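Local coordinates for beta-lactamase (Burkholderia cenocepacia, PDB 5E2G), which probably hydrolyses the ring amide bond of beta-lactam antibiotics, as a class C beta-lactamase, and may also act as a D-alanine carboxypeptidase, at residues A[83-87]-A[88-92]; A[103-106]-A[107-111]; A[128-131]-A[132-136]; A[154-157]-A[158-162]. One frame throughout, in Å; residues are numbered along the deposited sequence. Where two conformers were deposited one is given.

Contact 1. Residues A[83-87]-A[88-92]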
ATOM      1  N   LEU A  83      18.851   1.833  -3.797  1.00 15.97           N
ATOM      2  CA  LEU A  83      18.192   1.622  -2.513  1.00 17.66           C
ATOM      3  C   LEU A  83      19.186   1.628  -1.361  1.00 20.51           C
ATOM      4  O   LEU A  83      18.797   1.897  -0.219  1.00 22.52           O
ATOM      5  CB  LEU A  83      17.409   0.317  -2.525  1.00 17.47           C
ATOM      6  CG  LEU A  83      16.200   0.299  -3.452  1.00 18.61           C
ATOM      7  CD1 LEU A  83      15.488  -1.030  -3.297  1.00 20.17           C
ATOM      8  CD2 LEU A  83      15.267   1.466  -3.149  1.00 17.74           C
ATOM      9  N   ALA A  84      20.457   1.352  -1.638  1.00 13.77           N
ATOM     10  CA  ALA A  84      21.504   1.427  -0.634  1.00 19.72           C
ATOM     11  C   ALA A  84      21.996   2.848  -0.392  1.00 21.43           C
ATOM     12  O   ALA A  84      22.852   3.045   0.476  1.00 23.56           O
ATOM     13  CB  ALA A  84      22.679   0.539  -1.042  1.00 20.15           C
ATOM     14  N   ASP A  85      21.486   3.832  -1.123  1.00 18.52           N
ATOM     15  CA  ASP A  85      21.903   5.209  -0.905  1.00 18.50           C
ATOM     16  C   ASP A  85      21.487   5.678   0.487  1.00 20.13           C
ATOM     17  O   ASP A  85      20.374   5.373   0.938  1.00 22.16           O
ATOM     18  CB  ASP A  85      21.291   6.134  -1.958  1.00 19.14           C
ATOM     19  CG  ASP A  85      21.848   5.892  -3.353  1.00 21.97           C
ATOM     20  OD1 ASP A  85      22.918   5.255  -3.474  1.00 26.47           O
ATOM     21  OD2 ASP A  85      21.217   6.354  -4.326  1.00 22.51           O
ATOM     22  N   PRO A  86      22.338   6.429   1.187  1.00 17.21           N
ATOM     23  CA  PRO A  86      21.931   7.016   2.464  1.00 19.34           C
ATOM     24  C   PRO A  86      21.083   8.252   2.241  1.00 24.67           C
ATOM     25  O   PRO A  86      21.232   8.963   1.245  1.00 25.98           O
ATOM     26  CB  PRO A  86      23.266   7.380   3.117  1.00 19.32           C
ATOM     27  CG  PRO A  86      24.126   7.730   1.950  1.00 18.26           C
ATOM     28  CD  PRO A  86      23.714   6.807   0.828  1.00 17.38           C
ATOM     29  N   ALA A  87      20.173   8.497   3.185  1.00 22.66           N
ATOM     30  CA  ALA A  87      19.347   9.696   3.104  1.00 19.15           C
ATOM     31  C   ALA A  87      20.209  10.939   2.984  1.00 22.60           C
ATOM     32  O   ALA A  87      19.847  11.882   2.273  1.00 26.28           O
ATOM     33  CB  ALA A  87      18.430   9.793   4.322  1.00 19.14           C
ATOM     34  N   GLY A  88      21.365  10.949   3.656  1.00 22.18           N
ATOM     35  CA  GLY A  88      22.268  12.085   3.610  1.00 18.27           C
ATOM     36  C   GLY A  88      22.801  12.399   2.229  1.00 23.81           C
ATOM     37  O   GLY A  88      23.290  13.509   2.002  1.00 24.92           O
ATOM     38  N   LYS A  89      22.721  11.446   1.295  1.00 22.64           N
ATOM     39  CA  LYS A  89      23.104  11.735  -0.086  1.00 21.43           C
ATOM     40  C   LYS A  89      22.211  12.808  -0.693  1.00 20.70           C
ATOM     41  O   LYS A  89      22.687  13.671  -1.436  1.00 22.85           O
ATOM     42  CB  LYS A  89      23.038  10.465  -0.930  1.00 19.46           C
ATOM     43  CG  LYS A  89      23.339  10.687  -2.391  1.00 20.13           C
ATOM     44  CD  LYS A  89      23.167   9.412  -3.193  1.00 22.49           C
ATOM     45  CE  LYS A  89      23.607   9.608  -4.631  1.00 30.57           C
ATOM     46  NZ  LYS A  89      23.466   8.356  -5.438  1.00 37.31           N
ATOM     47  N   TYR A  90      20.912  12.765  -0.393  1.00 18.91           N
ATOM     48  CA  TYR A  90      19.944  13.687  -0.971  1.00 20.38           C
ATOM     49  C   TYR A  90      19.582  14.843  -0.044  1.00 28.06           C
ATOM     50  O   TYR A  90      19.112  15.878  -0.527  1.00 32.21           O
ATOM     51  CB  TYR A  90      18.688  12.909  -1.385  1.00 19.05           C
ATOM     52  CG  TYR A  90      19.043  11.786  -2.334  1.00 20.77           C
ATOM     53  CD1 TYR A  90      19.403  12.062  -3.643  1.00 24.87           C
ATOM     54  CD2 TYR A  90      19.063  10.455  -1.913  1.00 19.42           C
ATOM     55  CE1 TYR A  90      19.751  11.053  -4.518  1.00 24.48           C
ATOM     56  CE2 TYR A  90      19.407   9.435  -2.782  1.00 18.91           C
ATOM     57  CZ  TYR A  90      19.753   9.744  -4.086  1.00 20.97           C
ATOM     58  OH  TYR A  90      20.106   8.763  -4.985  1.00 20.34           O
ATOM     59  N   LEU A  91      19.803  14.699   1.262  1.00 23.95           N
ATOM     60  CA  LEU A  91      19.666  15.787   2.227  1.00 26.93           C
ATOM     61  C   LEU A  91      21.042  16.025   2.822  1.00 27.12           C
ATOM     62  O   LEU A  91      21.387  15.450   3.862  1.00 29.74           O
ATOM     63  CB  LEU A  91      18.648  15.456   3.316  1.00 29.98           C
ATOM     64  CG  LEU A  91      17.209  15.262   2.855  1.00 35.62           C
ATOM     65  CD1 LEU A  91      16.329  14.924   4.051  1.00 32.48           C
ATOM     66  CD2 LEU A  91      16.698  16.497   2.107  1.00 40.43           C
ATOM     67  N   PRO A  92      21.861  16.867   2.200  1.00 28.44           N
ATOM     68  CA  PRO A  92      23.259  16.993   2.635  1.00 29.62           C
ATOM     69  C   PRO A  92      23.428  17.481   4.063  1.00 32.05           C
ATOM     70  O   PRO A  92      24.450  17.179   4.688  1.00 29.17           O
ATOM     71  CB  PRO A  92      23.837  17.998   1.632  1.00 28.80           C
ATOM     72  CG  PRO A  92      22.946  17.912   0.449  1.00 30.86           C
ATOM     73  CD  PRO A  92      21.582  17.645   0.987  1.00 31.12           C
TER
HETATM   74  O   HOH W   1      24.751   5.123  -5.313  1.00 32.01           O
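D85, K89 and Y90 meet at one carboxylate oxygen, with the two longer side chains running out alongside each other to reach it. The tyrosine hydroxyl makes the firm bond: OH of Y90 gives its proton to OD2 of D85 at 2.7 Å. It arrives on the anti side of the carboxylate, somewhat out of its plane. OD2 lies at the edge of the Y90 ring, near the ring plane, and the carboxylate and ring planes stand 54° apart. K89 is fully extended, with CG anti to its backbone N (chi1 177°). That carries the chain along one face of the tyrosine, where K89 CG sits 4.0 Å above the plane of the Y90 ring, over its centre. The ammonium then closes a salt bridge, though a weak one as a hydrogen bond, with NZ of K89 3.2 Å from OD2 of D85. The other oxygen is served by a water that donates to OD1 of D85 at 2.6 Å and weakly accepts from the lysine. Just upstream, S82 N also donates to OD2; with so many donors the carboxylate is probably kept ionised.

Beneath, the backbone makes a single tight turn. A87 O takes two donors, Y90 N and L91 N, each at 3.0 Å, while K89 N bonds to P86 O at 2.9 Å. An acid just ahead of a one-turn helix, tied to a lysine and a tyrosine on that turn, here pins helix 87-90 to its lead-in loop at the margin of the helical domain of the class C beta-lactamase fold.

Contact 2. Residues A[103-106]-A[107-111]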
ATOM      1  N   THR A 103      19.374   4.160   4.934  1.00 22.06           N
ATOM      2  CA  THR A 103      19.308   3.977   3.491  1.00 17.20           C
ATOM      3  C   THR A 103      17.868   4.037   3.011  1.00 18.10           C
ATOM      4  O   THR A 103      16.918   3.950   3.794  1.00 20.13           O
ATOM      5  CB  THR A 103      19.930   2.652   3.059  1.00 16.80           C
ATOM      6  OG1 THR A 103      19.229   1.554   3.670  1.00 17.99           O
ATOM      7  CG2 THR A 103      21.400   2.611   3.442  1.00 16.48           C
ATOM      8  N   LEU A 104      17.712   4.191   1.696  1.00 18.32           N
ATOM      9  CA  LEU A 104      16.377   4.129   1.114  1.00 17.73           C
ATOM     10  C   LEU A 104      15.734   2.770   1.372  1.00 16.03           C
ATOM     11  O   LEU A 104      14.532   2.685   1.631  1.00 15.89           O
ATOM     12  CB  LEU A 104      16.448   4.439  -0.386  1.00 15.14           C
ATOM     13  CG  LEU A 104      16.551   5.897  -0.868  1.00 14.32           C
ATOM     14  CD1 LEU A 104      17.670   6.676  -0.238  1.00 19.65           C
ATOM     15  CD2 LEU A 104      16.735   5.905  -2.348  1.00 16.26           C
ATOM     16  N   LEU A 105      16.533   1.702   1.361  1.00 15.51           N
ATOM     17  CA  LEU A 105      16.007   0.367   1.643  1.00 16.21           C
ATOM     18  C   LEU A 105      15.433   0.273   3.054  1.00 16.63           C
ATOM     19  O   LEU A 105      14.352  -0.291   3.254  1.00 14.51           O
ATOM     20  CB  LEU A 105      17.103  -0.677   1.441  1.00 18.98           C
ATOM     21  CG  LEU A 105      16.621  -2.126   1.501  1.00 21.02           C
ATOM     22  CD1 LEU A 105      15.563  -2.377   0.426  1.00 20.91           C
ATOM     23  CD2 LEU A 105      17.794  -3.081   1.359  1.00 21.04           C
ATOM     24  N   GLN A 106      16.139   0.821   4.044  1.00 13.84           N
ATOM     25  CA  GLN A 106      15.635   0.810   5.415  1.00 16.02           C
ATOM     26  C   GLN A 106      14.331   1.589   5.554  1.00 18.17           C
ATOM     27  O   GLN A 106      13.479   1.233   6.376  1.00 17.91           O
ATOM     28  CB  GLN A 106      16.714   1.348   6.357  1.00 14.80           C
ATOM     29  CG  GLN A 106      17.860   0.352   6.502  1.00 15.35           C
ATOM     30  CD  GLN A 106      19.216   0.987   6.797  1.00 17.22           C
ATOM     31  OE1 GLN A 106      19.324   2.185   7.032  1.00 17.36           O
ATOM     32  NE2 GLN A 106      20.259   0.167   6.782  1.00 20.47           N
ATOM     33  N   LEU A 107      14.137   2.638   4.754  1.00 16.44           N
ATOM     34  CA  LEU A 107      12.866   3.349   4.794  1.00 18.29           C
ATOM     35  C   LEU A 107      11.740   2.538   4.154  1.00 17.45           C
ATOM     36  O   LEU A 107      10.587   2.633   4.587  1.00 20.49           O
ATOM     37  CB  LEU A 107      13.015   4.706   4.107  1.00 14.64           C
ATOM     38  CG  LEU A 107      14.053   5.602   4.784  1.00 15.25           C
ATOM     39  CD1 LEU A 107      14.298   6.858   3.970  1.00 16.71           C
ATOM     40  CD2 LEU A 107      13.606   5.945   6.199  1.00 19.78           C
ATOM     41  N   GLY A 108      12.045   1.744   3.133  1.00 14.75           N
ATOM     42  CA  GLY A 108      11.037   0.969   2.446  1.00 15.20           C
ATOM     43  C   GLY A 108      10.738  -0.368   3.064  1.00 14.25           C
ATOM     44  O   GLY A 108       9.894  -1.117   2.564  1.00 14.64           O
ATOM     45  N   THR A 109      11.416  -0.696   4.157  1.00 14.49           N
ATOM     46  CA  THR A 109      11.213  -1.957   4.850  1.00 14.56           C
ATOM     47  C   THR A 109      10.810  -1.757   6.308  1.00 14.51           C
ATOM     48  O   THR A 109      10.690  -2.743   7.043  1.00 13.92           O
ATOM     49  CB  THR A 109      12.478  -2.827   4.752  1.00 18.69           C
ATOM     50  OG1 THR A 109      13.594  -2.143   5.344  1.00 18.91           O
ATOM     51  CG2 THR A 109      12.804  -3.147   3.289  1.00 15.36           C
ATOM     52  N   HIS A 110      10.575  -0.508   6.732  1.00 13.80           N
ATOM     53  CA  HIS A 110      10.220  -0.160   8.114  1.00 15.62           C
ATOM     54  C   HIS A 110      11.336  -0.504   9.097  1.00 15.37           C
ATOM     55  O   HIS A 110      11.071  -0.814  10.258  1.00 16.33           O
ATOM     56  CB  HIS A 110       8.914  -0.830   8.569  1.00 19.32           C
ATOM     57  CG  HIS A 110       7.782  -0.691   7.597  1.00 19.99           C
ATOM     58  ND1 HIS A 110       7.193   0.521   7.307  1.00 19.79           N
ATOM     59  CD2 HIS A 110       7.122  -1.616   6.864  1.00 21.97           C
ATOM     60  CE1 HIS A 110       6.225   0.337   6.428  1.00 23.26           C
ATOM     61  NE2 HIS A 110       6.163  -0.950   6.141  1.00 20.59           N
ATOM     62  N   THR A 111      12.592  -0.449   8.653  1.00 14.55           N
ATOM     63  CA  THR A 111      13.695  -0.779   9.552  1.00 14.89           C
ATOM     64  C   THR A 111      14.695   0.351   9.804  1.00 18.01           C
ATOM     65  O   THR A 111      15.867   0.051  10.070  1.00 20.16           O
ATOM     66  CB  THR A 111      14.467  -1.985   9.009  1.00 16.68           C
ATOM     67  OG1 THR A 111      14.882  -1.725   7.661  1.00 16.33           O
ATOM     68  CG2 THR A 111      13.609  -3.224   9.030  1.00 16.85           C
TER
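The flat carboxamide of Q106 turns back to the start of its helix, while the stem that carries it lies across T111 at about a right angle, with CB of Q106 3.8 Å from OG1 of T111. The amide is approached over a face: T103 N donates to OE1 of Q106 at 2.9 Å from well above the carbonyl plane, 57° out of it. The return bond, from Q106 N to OG1 of T103, completes a capping box at the N-terminus of helix 104-108. The peptide carbonyl of the same glutamine is used differently, since T111 N bonds to Q106 O at 3.0 Å and closes the turn beyond the helix. H110 turns its ring outward from this turn to meet the ring of Y148, a residue that fits the tyrosine position of the family's active-site pattern.

On the other flank T109 folds over L105. With OG1 placed between backbone N and carbonyl carbon (chi1 60°), it can give its proton to L105 O at 2.9 Å, tilted from the carbonyl plane. CG2 of T109 meanwhile rests 4.0 Å from CD1 of L105, where the two side chains join the packing against Y257. The next threonine supplies the following link, as OG1 of T111 donates to OG1 of T109 at 2.7 Å. The donations therefore run one way, from T111 to T109 to L105 O. This implies that both buried hydroxyls have defined proton directions and that the end of the helix is secured by neutral groups, without an ion pair.

Contact 3. Residues A[128-131]-A[132-136]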
ATOM      1  N   GLY A 128      11.600  22.791   8.806  1.00 37.21           N
ATOM      2  CA  GLY A 128      11.295  22.147  10.075  1.00 37.50           C
ATOM      3  C   GLY A 128      11.401  20.635  10.009  1.00 34.86           C
ATOM      4  O   GLY A 128      11.794  19.988  10.984  1.00 36.53           O
ATOM      5  N   LEU A 129      11.035  20.053   8.865  1.00 34.32           N
ATOM      6  CA  LEU A 129      11.284  18.633   8.633  1.00 32.99           C
ATOM      7  C   LEU A 129      12.767  18.312   8.778  1.00 28.78           C
ATOM      8  O   LEU A 129      13.149  17.394   9.514  1.00 25.78           O
ATOM      9  CB  LEU A 129      10.782  18.234   7.244  1.00 30.98           C
ATOM     10  CG  LEU A 129      11.217  16.851   6.760  1.00 30.10           C
ATOM     11  CD1 LEU A 129      10.662  15.789   7.678  1.00 28.05           C
ATOM     12  CD2 LEU A 129      10.793  16.603   5.317  1.00 30.08           C
ATOM     13  N   ILE A 130      13.617  19.063   8.073  1.00 27.67           N
ATOM     14  CA  ILE A 130      15.057  18.903   8.232  1.00 28.49           C
ATOM     15  C   ILE A 130      15.448  19.101   9.686  1.00 28.86           C
ATOM     16  O   ILE A 130      16.327  18.404  10.209  1.00 29.33           O
ATOM     17  CB  ILE A 130      15.805  19.876   7.309  1.00 32.29           C
ATOM     18  CG1 ILE A 130      15.465  19.584   5.847  1.00 33.03           C
ATOM     19  CG2 ILE A 130      17.297  19.785   7.551  1.00 34.21           C
ATOM     20  CD1 ILE A 130      15.946  18.243   5.363  1.00 32.95           C
ATOM     21  N   ARG A 131      14.794  20.045  10.367  1.00 29.78           N
ATOM     22  CA  ARG A 131      15.025  20.202  11.798  1.00 34.32           C
ATOM     23  C   ARG A 131      14.654  18.933  12.550  1.00 36.07           C
ATOM     24  O   ARG A 131      15.387  18.501  13.449  1.00 37.59           O
ATOM     25  CB  ARG A 131      14.241  21.395  12.344  1.00 37.30           C
ATOM     26  CG  ARG A 131      14.850  22.747  12.002  1.00 45.05           C
ATOM     27  CD  ARG A 131      14.257  23.881  12.854  1.00 51.84           C
ATOM     28  NE  ARG A 131      13.512  24.865  12.063  1.00 53.17           N
ATOM     29  CZ  ARG A 131      12.184  24.949  12.028  1.00 50.72           C
ATOM     30  NH1 ARG A 131      11.445  24.109  12.746  1.00 53.11           N
ATOM     31  NH2 ARG A 131      11.597  25.873  11.280  1.00 46.56           N
ATOM     32  N   TYR A 132      13.527  18.311  12.192  1.00 37.06           N
ATOM     33  CA  TYR A 132      13.120  17.100  12.894  1.00 38.05           C
ATOM     34  C   TYR A 132      14.080  15.949  12.620  1.00 38.03           C
ATOM     35  O   TYR A 132      14.462  15.219  13.544  1.00 43.32           O
ATOM     36  CB  TYR A 132      11.702  16.692  12.516  1.00 41.73           C
ATOM     37  CG  TYR A 132      11.423  15.287  12.979  1.00 52.74           C
ATOM     38  CD1 TYR A 132      11.493  14.954  14.334  1.00 55.78           C
ATOM     39  CD2 TYR A 132      11.129  14.280  12.067  1.00 57.55           C
ATOM     40  CE1 TYR A 132      11.264  13.660  14.768  1.00 56.80           C
ATOM     41  CE2 TYR A 132      10.894  12.978  12.491  1.00 59.43           C
ATOM     42  CZ  TYR A 132      10.962  12.672  13.841  1.00 60.40           C
ATOM     43  OH  TYR A 132      10.727  11.376  14.258  1.00 60.85           O
ATOM     44  N   LEU A 133      14.468  15.756  11.361  1.00 30.57           N
ATOM     45  CA  LEU A 133      15.368  14.655  11.042  1.00 26.65           C
ATOM     46  C   LEU A 133      16.730  14.831  11.701  1.00 29.38           C
ATOM     47  O   LEU A 133      17.372  13.841  12.076  1.00 34.96           O
ATOM     48  CB  LEU A 133      15.521  14.528   9.529  1.00 25.13           C
ATOM     49  CG  LEU A 133      14.234  14.194   8.785  1.00 25.32           C
ATOM     50  CD1 LEU A 133      14.419  14.351   7.288  1.00 24.49           C
ATOM     51  CD2 LEU A 133      13.801  12.786   9.123  1.00 20.32           C
ATOM     52  N   ASP A 134      17.181  16.077  11.862  1.00 28.10           N
ATOM     53  CA  ASP A 134      18.480  16.320  12.478  1.00 28.04           C
ATOM     54  C   ASP A 134      18.514  15.859  13.931  1.00 25.62           C
ATOM     55  O   ASP A 134      19.489  15.237  14.369  1.00 28.65           O
ATOM     56  CB  ASP A 134      18.827  17.799  12.383  1.00 40.69           C
ATOM     57  CG  ASP A 134      19.965  18.062  11.419  1.00 52.61           C
ATOM     58  OD1 ASP A 134      21.148  17.914  11.822  1.00 53.77           O
ATOM     59  OD2 ASP A 134      19.670  18.423  10.256  1.00 57.08           O
ATOM     60  N   ALA A 135      17.475  16.164  14.700  1.00 25.86           N
ATOM     61  CA  ALA A 135      17.440  15.796  16.110  1.00 26.41           C
ATOM     62  C   ALA A 135      17.022  14.351  16.340  1.00 28.19           C
ATOM     63  O   ALA A 135      17.057  13.887  17.484  1.00 30.28           O
ATOM     64  CB  ALA A 135      16.497  16.723  16.867  1.00 27.42           C
ATOM     65  N   TRP A 136      16.631  13.640  15.287  1.00 26.61           N
ATOM     66  CA  TRP A 136      16.134  12.283  15.428  1.00 25.94           C
ATOM     67  C   TRP A 136      17.229  11.349  15.919  1.00 27.97           C
ATOM     68  O   TRP A 136      18.306  11.269  15.321  1.00 31.64           O
ATOM     69  CB  TRP A 136      15.595  11.796  14.094  1.00 29.54           C
ATOM     70  CG  TRP A 136      15.208  10.363  14.097  1.00 34.32           C
ATOM     71  CD1 TRP A 136      14.045   9.833  14.564  1.00 40.49           C
ATOM     72  CD2 TRP A 136      15.978   9.266  13.596  1.00 32.79           C
ATOM     73  NE1 TRP A 136      14.041   8.472  14.385  1.00 39.82           N
ATOM     74  CE2 TRP A 136      15.215   8.100  13.787  1.00 35.18           C
ATOM     75  CE3 TRP A 136      17.237   9.156  13.004  1.00 32.74           C
ATOM     76  CZ2 TRP A 136      15.669   6.841  13.403  1.00 33.05           C
ATOM     77  CZ3 TRP A 136      17.685   7.907  12.625  1.00 32.59           C
ATOM     78  CH2 TRP A 136      16.902   6.767  12.823  1.00 32.98           C
TER
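Y132 N and G128 O make the shortest sound polar bond here, 2.7 Å. One residue on, L133 N reaches L129 O at 2.8 Å, and D134 N to I130 O follows at 3.0 Å. By A135 the series has stretched: its N is 3.4 Å from R131 O, a weak bond, as helix 126-135 runs out.

On the inner side two leucines meet by their methyl branches, CD1 of L129 lying 4.0 Å from CD1 of L133. L129 has CG anti to its backbone N (chi1 169°), which brings the end of its side chain forward along the helix to that methyl group. This is an amphipathic helix of the helical domain: the leucine pair faces M155 on helix 150-164, and I130 packs on L91.

The polar side is less settled. D134 lies between staggered positions (chi1 -110°), and OD2 comes within 3.3 Å of I130 O, two acceptors that cannot bond as they stand. The same oxygen also touches CG2 of I130. K97 packs against the aspartate and may offset its charge. R131 bends at chi3 and lays its guanidinium over the backbone of G128, whose CA is 3.3 Å above the plane and offset toward the rim. Without a side chain, the glycine lets the flat group come down directly on its CA.

Contact 4. Residues A[154-157]-A[158-162]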
ATOM      1  N   GLY A 154       7.211   7.834   4.319  1.00 92.86           N
ATOM      2  CA  GLY A 154       7.103   9.249   4.010  1.00 60.30           C
ATOM      3  C   GLY A 154       8.385   9.762   3.397  1.00 35.50           C
ATOM      4  O   GLY A 154       8.378  10.383   2.333  1.00 32.44           O
HETATM    5  N   MSE A 155       9.512   9.432   4.016  1.00 24.27           N
HETATM    6  CA  MSE A 155      10.812   9.844   3.525  1.00 20.90           C
HETATM    7  C   MSE A 155      11.293   9.052   2.309  1.00 18.45           C
HETATM    8  O   MSE A 155      12.128   9.529   1.566  1.00 22.23           O
HETATM    9  CB  MSE A 155      11.848   9.746   4.644  1.00 19.82           C
HETATM   10  CG  MSE A 155      11.781  10.889   5.633  1.00 24.16           C
HETATM   11 SE   MSE A 155      11.851  12.645   4.764  0.84 32.21          SE
HETATM   12  CE  MSE A 155      13.571  12.510   3.875  1.00 25.22           C
ATOM     13  N   LEU A 156      10.788   7.843   2.090  1.00 19.39           N
ATOM     14  CA  LEU A 156      11.177   7.128   0.878  1.00 18.54           C
ATOM     15  C   LEU A 156      10.687   7.872  -0.355  1.00 16.56           C
ATOM     16  O   LEU A 156      11.436   8.054  -1.321  1.00 15.28           O
ATOM     17  CB  LEU A 156      10.640   5.694   0.890  1.00 18.08           C
ATOM     18  CG  LEU A 156      11.007   4.808  -0.312  1.00 18.71           C
ATOM     19  CD1 LEU A 156      12.514   4.569  -0.394  1.00 20.22           C
ATOM     20  CD2 LEU A 156      10.256   3.483  -0.276  1.00 21.30           C
ATOM     21  N   GLY A 157       9.431   8.323  -0.333  1.00 16.73           N
ATOM     22  CA  GLY A 157       8.896   9.044  -1.473  1.00 16.41           C
ATOM     23  C   GLY A 157       9.552  10.397  -1.663  1.00 18.15           C
ATOM     24  O   GLY A 157       9.824  10.807  -2.795  1.00 16.61           O
ATOM     25  N   TRP A 158       9.791  11.115  -0.561  0.58 17.99           N
ATOM     26  CA  TRP A 158      10.475  12.401  -0.633  0.58 19.53           C
ATOM     27  C   TRP A 158      11.818  12.260  -1.328  0.58 15.97           C
ATOM     28  O   TRP A 158      12.128  13.001  -2.267  0.58 16.03           O
ATOM     29  CB  TRP A 158      10.671  12.970   0.773  0.58 22.23           C
ATOM     30  CG  TRP A 158      10.239  14.395   0.915  0.58 25.89           C
ATOM     31  CD1 TRP A 158       8.979  14.884   0.737  0.58 28.26           C
ATOM     32  CD2 TRP A 158      11.055  15.516   1.283  0.58 27.57           C
ATOM     33  NE1 TRP A 158       8.958  16.241   0.962  0.58 30.59           N
ATOM     34  CE2 TRP A 158      10.219  16.652   1.300  0.58 30.09           C
ATOM     35  CE3 TRP A 158      12.409  15.671   1.595  0.58 27.11           C
ATOM     36  CZ2 TRP A 158      10.690  17.924   1.614  0.58 31.16           C
ATOM     37  CZ3 TRP A 158      12.875  16.937   1.913  0.58 27.81           C
ATOM     38  CH2 TRP A 158      12.017  18.046   1.919  0.58 29.73           C
ATOM     39  N   LEU A 159      12.619  11.289  -0.887  1.00 15.66           N
ATOM     40  CA  LEU A 159      13.981  11.147  -1.381  1.00 15.48           C
ATOM     41  C   LEU A 159      14.013  10.645  -2.814  1.00 17.69           C
ATOM     42  O   LEU A 159      14.899  11.035  -3.580  1.00 15.08           O
ATOM     43  CB  LEU A 159      14.764  10.211  -0.467  1.00 15.40           C
ATOM     44  CG  LEU A 159      14.925  10.734   0.962  1.00 19.38           C
ATOM     45  CD1 LEU A 159      15.359   9.619   1.916  1.00 21.22           C
ATOM     46  CD2 LEU A 159      15.898  11.909   1.014  1.00 21.12           C
ATOM     47  N   THR A 160      13.058   9.792  -3.193  1.00 18.53           N
ATOM     48  CA  THR A 160      12.939   9.363  -4.586  1.00 13.97           C
ATOM     49  C   THR A 160      12.640  10.544  -5.508  1.00 16.23           C
ATOM     50  O   THR A 160      13.200  10.644  -6.606  1.00 14.05           O
ATOM     51  CB  THR A 160      11.846   8.306  -4.707  1.00 14.53           C
ATOM     52  OG1 THR A 160      12.187   7.179  -3.894  1.00 15.77           O
ATOM     53  CG2 THR A 160      11.673   7.871  -6.157  1.00 13.30           C
ATOM     54  N   ALA A 161      11.766  11.453  -5.074  1.00 14.68           N
ATOM     55  CA  ALA A 161      11.478  12.637  -5.870  1.00 15.01           C
ATOM     56  C   ALA A 161      12.707  13.529  -6.001  1.00 15.32           C
ATOM     57  O   ALA A 161      12.956  14.091  -7.074  1.00 17.56           O
ATOM     58  CB  ALA A 161      10.312  13.402  -5.262  1.00 15.56           C
ATOM     59  N   LYS A 162      13.483  13.681  -4.923  1.00 15.64           N
ATOM     60  CA  LYS A 162      14.760  14.387  -5.021  1.00 15.96           C
ATOM     61  C   LYS A 162      15.642  13.769  -6.099  1.00 22.01           C
ATOM     62  O   LYS A 162      16.165  14.470  -6.971  1.00 19.06           O
ATOM     63  CB  LYS A 162      15.491  14.355  -3.677  1.00 16.34           C
ATOM     64  CG  LYS A 162      15.075  15.421  -2.707  1.00 18.73           C
ATOM     65  CD  LYS A 162      15.638  16.773  -3.088  1.00 19.46           C
ATOM     66  CE  LYS A 162      15.218  17.817  -2.090  1.00 21.23           C
ATOM     67  NZ  LYS A 162      15.730  19.148  -2.459  1.00 20.99           N
TER
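L159 and M155, a selenomethionine, form the tight part of this turn. CE of M155 lies 3.7 Å from CG of L159, brought there by bends at chi2 and chi3 that curl the chain forward along the helix. CG of L159 is also pressed close to M155 O, at 3.1 Å. T160 is also closely held: its OG1 gives its proton to L156 O at 2.8 Å while T160 N bonds to the same oxygen at 3.0 Å. The two donors come from opposite faces of the carbonyl plane, so one acceptor holds both the backbone and the buried hydroxyl.

W158 is the looser member. It is partly exposed and modelled in two conformers; in one of them it runs side by side with M155. There the selenium stands 5.1 Å from the centroid of the five-membered ring, 44° off its normal, an oblique Met-aromatic contact to be read with caution because of the second conformer.

M155 packs on L107 and L133, while T160 faces L71 and A75 of helix 64-77. Helix 150-164 is thus a central helix of the helical domain in the class C beta-lactamase fold.

Contacts 2 and 4 are the buried pair, and contact 4 lies on the helix that the other three all touch: L91 of contact 1 meets M155 and W158, L107 of contact 2 meets L159, and L129 of contact 3 meets W158. Contact 2 bonds through hydroxyls and a carboxamide where contact 4 relies mostly on apolar packing. Contacts 1 and 3 sit nearer the surface and bring in charged side chains, as an ion pair in the first, while in contact 3 no salt bridge joins the two segments. The loop of contact 1 is probably hydrogen-bonded to helix 104-108 through L83 O and L105 N, whereas contacts 2 and 3 do not touch, their nearest atoms being about 7 Å apart.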